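Long-range contacts in ribosomal-protein-S5-alanine N-acetyltransferase (Vibrio fischeri, PDB 3IGR), which probably transfers the acetyl group of acetyl-CoA to the N-terminal alanine of ribosomal protein uS5, as other RimJ-type GNAT acetyltransferases do: residues Tyr10-Ile15 with Phe70-Lys75; Lys79-Val84 with Tyr101-Glu106. One frame throughout, in Å; residues are numbered along the deposited sequence.

Contact 1: Tyr10-Ile15 with Phe70-Lys75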
# COMPACT_ATOMS: atom_id res chain seq x y z
N TYR A 10 10.97 10.44 -10.33
CA TYR A 10 11.02 11.34 -9.17
C TYR A 10 12.22 11.07 -8.25
O TYR A 10 12.73 9.95 -8.20
CB TYR A 10 9.73 11.25 -8.36
CG TYR A 10 8.50 11.49 -9.19
CD1 TYR A 10 8.12 12.79 -9.55
CD2 TYR A 10 7.72 10.43 -9.67
CE1 TYR A 10 7.01 13.03 -10.33
CE2 TYR A 10 6.59 10.66 -10.46
CZ TYR A 10 6.24 11.97 -10.78
OH TYR A 10 5.13 12.25 -11.55
N GLN A 11 12.65 12.11 -7.56
CA GLN A 11 13.70 12.01 -6.54
C GLN A 11 13.26 12.77 -5.29
O GLN A 11 12.81 13.91 -5.38
CB GLN A 11 15.02 12.61 -7.04
CG GLN A 11 16.10 12.67 -5.96
CD GLN A 11 17.40 13.29 -6.44
OE1 GLN A 11 17.45 13.91 -7.50
NE2 GLN A 11 18.45 13.14 -5.64
N VAL A 12 13.37 12.12 -4.13
CA VAL A 12 13.10 12.74 -2.83
C VAL A 12 14.45 12.89 -2.16
O VAL A 12 15.19 11.91 -2.00
CB VAL A 12 12.16 11.88 -1.94
CG1 VAL A 12 11.76 12.65 -0.67
CG2 VAL A 12 10.93 11.46 -2.72
N ARG A 13 14.79 14.12 -1.80
CA ARG A 13 16.10 14.41 -1.25
C ARG A 13 15.98 15.60 -0.34
O ARG A 13 14.95 16.28 -0.35
CB ARG A 13 17.13 14.67 -2.37
CG ARG A 13 16.80 15.85 -3.29
CD ARG A 13 18.07 16.36 -3.96
NE ARG A 13 17.82 17.37 -4.99
CZ ARG A 13 17.58 18.66 -4.75
NH1 ARG A 13 17.53 19.13 -3.50
NH2 ARG A 13 17.38 19.49 -5.76
N LEU A 14 17.01 15.85 0.45
CA LEU A 14 17.02 17.04 1.30
C LEU A 14 17.17 18.28 0.43
O LEU A 14 17.88 18.26 -0.57
CB LEU A 14 18.12 16.95 2.36
CG LEU A 14 17.88 15.95 3.49
CD1 LEU A 14 19.11 15.83 4.41
CD2 LEU A 14 16.64 16.33 4.32
N ILE A 15 16.47 19.34 0.81
CA ILE A 15 16.56 20.61 0.12
C ILE A 15 17.95 21.22 0.32
O ILE A 15 18.60 20.98 1.35
CB ILE A 15 15.41 21.56 0.56
CG1 ILE A 15 15.14 22.65 -0.48
CG2 ILE A 15 15.63 22.11 1.99
CD1 ILE A 15 13.96 23.55 -0.15
N PHE A 70 12.49 17.83 3.16
CA PHE A 70 12.67 17.15 1.88
C PHE A 70 11.87 17.80 0.76
O PHE A 70 10.76 18.29 0.98
CB PHE A 70 12.20 15.71 1.96
CG PHE A 70 13.06 14.82 2.81
CD1 PHE A 70 14.08 14.06 2.23
CD2 PHE A 70 12.80 14.69 4.18
CE1 PHE A 70 14.86 13.21 3.00
CE2 PHE A 70 13.58 13.85 4.97
CZ PHE A 70 14.61 13.10 4.39
N VAL A 71 12.43 17.76 -0.45
CA VAL A 71 11.67 18.12 -1.66
C VAL A 71 11.48 16.90 -2.58
O VAL A 71 12.29 15.96 -2.57
CB VAL A 71 12.30 19.29 -2.45
CG1 VAL A 71 12.17 20.61 -1.66
CG2 VAL A 71 13.76 19.01 -2.83
N VAL A 72 10.38 16.90 -3.33
CA VAL A 72 10.14 15.89 -4.33
C VAL A 72 10.40 16.55 -5.70
O VAL A 72 9.81 17.59 -6.02
CB VAL A 72 8.70 15.36 -4.30
CG1 VAL A 72 8.53 14.27 -5.37
CG2 VAL A 72 8.33 14.84 -2.91
N VAL A 73 11.30 15.96 -6.47
CA VAL A 73 11.70 16.55 -7.75
C VAL A 73 11.21 15.68 -8.89
O VAL A 73 11.40 14.47 -8.88
CB VAL A 73 13.24 16.69 -7.85
CG1 VAL A 73 13.66 17.18 -9.28
CG2 VAL A 73 13.74 17.65 -6.79
N ASP A 74 10.57 16.32 -9.88
CA ASP A 74 10.33 15.67 -11.16
C ASP A 74 11.62 15.83 -11.97
O ASP A 74 11.98 16.92 -12.40
CB ASP A 74 9.15 16.33 -11.89
CG ASP A 74 8.72 15.56 -13.14
OD1 ASP A 74 9.52 14.80 -13.72
OD2 ASP A 74 7.56 15.73 -13.54
N LYS A 75 12.34 14.73 -12.14
CA LYS A 75 13.61 14.74 -12.86
C LYS A 75 13.43 15.06 -14.34
O LYS A 75 14.31 15.65 -14.96
CB LYS A 75 14.35 13.42 -12.67
CG LYS A 75 14.93 13.24 -11.26
CD LYS A 75 14.99 11.76 -10.86
CE LYS A 75 16.04 10.97 -11.62
NZ LYS A 75 16.11 9.57 -11.11

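Contact 2: Lys79-Val84 with Tyr101-Glu106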
# COMPACT_ATOMS: atom_id res chain seq x y z
N LYS A 79 11.77 20.23 -11.85
CA LYS A 79 10.97 21.12 -11.03
C LYS A 79 10.65 20.43 -9.72
O LYS A 79 10.47 19.22 -9.69
CB LYS A 79 9.68 21.51 -11.77
N ILE A 80 10.60 21.19 -8.64
CA ILE A 80 10.09 20.69 -7.37
C ILE A 80 8.57 20.61 -7.47
O ILE A 80 7.93 21.57 -7.93
CB ILE A 80 10.51 21.61 -6.19
CG1 ILE A 80 12.00 21.42 -5.89
CG2 ILE A 80 9.65 21.37 -4.93
CD1 ILE A 80 12.61 22.51 -5.00
N ILE A 81 8.01 19.47 -7.07
CA ILE A 81 6.57 19.22 -7.18
C ILE A 81 5.96 18.76 -5.86
O ILE A 81 4.80 18.35 -5.82
CB ILE A 81 6.26 18.18 -8.28
CG1 ILE A 81 6.90 16.84 -7.93
CG2 ILE A 81 6.73 18.72 -9.64
CD1 ILE A 81 6.01 15.63 -8.07
N GLY A 82 6.73 18.85 -4.78
CA GLY A 82 6.24 18.42 -3.47
C GLY A 82 7.28 18.63 -2.39
O GLY A 82 8.45 18.88 -2.69
N THR A 83 6.83 18.54 -1.14
CA THR A 83 7.69 18.72 0.02
C THR A 83 7.24 17.75 1.10
O THR A 83 6.07 17.37 1.17
CB THR A 83 7.60 20.17 0.61
OG1 THR A 83 6.26 20.41 1.03
CG2 THR A 83 8.02 21.25 -0.40
N VAL A 84 8.18 17.32 1.93
CA VAL A 84 7.85 16.54 3.13
C VAL A 84 8.77 17.10 4.18
O VAL A 84 9.99 17.01 4.04
CB VAL A 84 8.08 15.00 2.96
CG1 VAL A 84 7.62 14.24 4.20
CG2 VAL A 84 7.30 14.45 1.74
N TYR A 101 3.36 17.94 4.72
CA TYR A 101 3.70 17.67 3.31
C TYR A 101 2.76 18.40 2.38
O TYR A 101 1.65 18.79 2.76
CB TYR A 101 3.67 16.16 2.98
CG TYR A 101 2.47 15.46 3.58
CD1 TYR A 101 2.58 14.79 4.78
CD2 TYR A 101 1.22 15.50 2.94
CE1 TYR A 101 1.50 14.18 5.36
CE2 TYR A 101 0.12 14.88 3.50
CZ TYR A 101 0.27 14.22 4.72
OH TYR A 101 -0.78 13.60 5.32
N SER A 102 3.20 18.57 1.13
CA SER A 102 2.36 19.15 0.10
C SER A 102 2.77 18.58 -1.24
O SER A 102 3.89 18.05 -1.40
CB SER A 102 2.49 20.69 0.10
OG SER A 102 3.79 21.09 -0.29
N LEU A 103 1.86 18.67 -2.19
CA LEU A 103 2.07 18.21 -3.56
C LEU A 103 1.47 19.21 -4.53
O LEU A 103 0.41 19.79 -4.27
CB LEU A 103 1.42 16.84 -3.76
CG LEU A 103 1.75 16.07 -5.05
CD1 LEU A 103 3.21 15.68 -5.09
CD2 LEU A 103 0.88 14.83 -5.13
N ASP A 104 2.19 19.42 -5.63
CA ASP A 104 1.71 20.23 -6.74
C ASP A 104 0.34 19.73 -7.21
O ASP A 104 0.14 18.53 -7.29
CB ASP A 104 2.73 20.16 -7.88
CG ASP A 104 2.41 21.14 -8.99
OD1 ASP A 104 2.97 22.25 -8.97
OD2 ASP A 104 1.58 20.80 -9.86
N SER A 105 -0.59 20.64 -7.50
CA SER A 105 -1.97 20.24 -7.83
C SER A 105 -2.10 19.49 -9.17
O SER A 105 -3.05 18.74 -9.36
CB SER A 105 -2.94 21.44 -7.79
OG SER A 105 -2.67 22.33 -8.85
N GLU A 106 -1.15 19.68 -10.08
CA GLU A 106 -1.17 18.94 -11.35
C GLU A 106 -0.64 17.50 -11.21
O GLU A 106 -0.76 16.70 -12.12
CB GLU A 106 -0.41 19.71 -12.42
CG GLU A 106 -1.01 21.09 -12.72
CD GLU A 106 -2.39 21.02 -13.38
OE1 GLU A 106 -2.63 20.09 -14.19
OE2 GLU A 106 -3.23 21.90 -13.11

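Contact 1: Tyr10-Ile15 with Phe70-Lys75
Q11 and V73 exchange backbone hydrogen bonds in both directions, and R13 and V71 do the same two residues on, across the non-hydrogen-bonded pair V12-V72; the short segments 10-14 and 70-74 run antiparallel, their axes at 158° and 4.6 Å apart. The shortest of the four bonds, V73 N to Q11 O, measures 2.8 Å. Between the two hydrogen-bonded pairs a CA-H group leans on a carbonyl, V12 CA lying 3.3 Å from V71 O.

Apolar contacts follow the pairing. Methyl CD2 of L14 sits over one face of the F70 ring, 3.8 Å from its centroid and only 9° off the ring normal, a well-centred CH-pi contact. V12 CG1 reaches F70 CD1 at 4.0 Å, V12 and V72 share the face that also carries Y10 and D74, and the Y10 ring passes D74 with ring and carboxylate planes 53° apart. Past the end of the strand, I15 CD1 packs on V71 CG1 at 3.8 Å.

Among the charged groups, R13 lies on the Q11, V71 and V73 face. It runs alongside V71 and sets one face of its guanidinium against the CG2 methyls of V71 and V73; NH1 donates in the guanidinium plane to L14 O (3.1 Å) and also forms a salt bridge with D19. K75 lays CD against Q11 CB while NZ pairs with E6. On the Y10 face, D74 OD2 bonds to Y107 OH.

Helix 112-126 covers the Y10, V12 and V72 face, I15 packs against helix 48-63, and strand 79-90 continues the sheet beyond strand 68-74.

Contact 2: Lys79-Val84 with Tyr101-Glu106
G82, T83 and V84 pair with L103, S102 and Y101 as antiparallel neighbours, the short segments running at 165° with axes 4.6 Å apart. T83 and S102 form the hydrogen-bonded pair, T83 N to S102 O at 3.0 Å and S102 N to T83 O at 3.1 Å. The pairing ends with D104 N, which donates to I81 O over 2.8 Å and almost straight (176° at the hydrogen), although it approaches from above the carbonyl plane. I81 and G82 together face V72 of the preceding strand, a classic beta bulge.

On one face the hydroxyls of T83 and S102 meet, OG1 to OG 2.9 Å. Both oxygens stand between their own backbone N and carbonyl carbon, which turns them toward each other across the pair. S102 OG is also bonded to Y26 OH. On the opposite face V84 CG2 touches Y101 CB at 4.2 Å, while the Y101 ring leads away to a hydroxyl bonded to S144. L103 lies alongside I81, its CD1 4.1 Å from I81 CD1 and beside I81 O. D104 brings CB against I81 CB at 4.1 Å; its OD2 accepts from E106 N in an Asx turn, and OD1 binds R29 and N30.

The buried hydroxyls of T83 and S102 are thus bonded to each other, and through S102 OG to Y26, in a short polar chain. The carboxylate of D104, gripped through both oxygens, probably helps hold the turn where the strand ends; the R29 salt bridge probably stabilises its negative charge.

Overall arrangement
Contacts 1 and 2 lie about 9 Å apart, centre to centre, in one mixed sheet of the GNAT domain. They come in series: contact 1 closes at K75, and contact 2 opens four residues later. Strands 68-74 and 79-90 are neighbours, so the strand order runs 10-14, 68-74, 79-90, 96-103. F70 N to V84 O and V72 O to I81 N, each 2.8 Å, are probable hydrogen bonds joining the two contacts, and Y10 CE1 packs on I81 CD1. Helix 112-126 touches side chains of both. With the pairing of 68-74 and 79-90 between them they form a continuous antiparallel run, which strand 4-7 extends beside 10-14 and strand 132-137 continues in parallel beside 96-103.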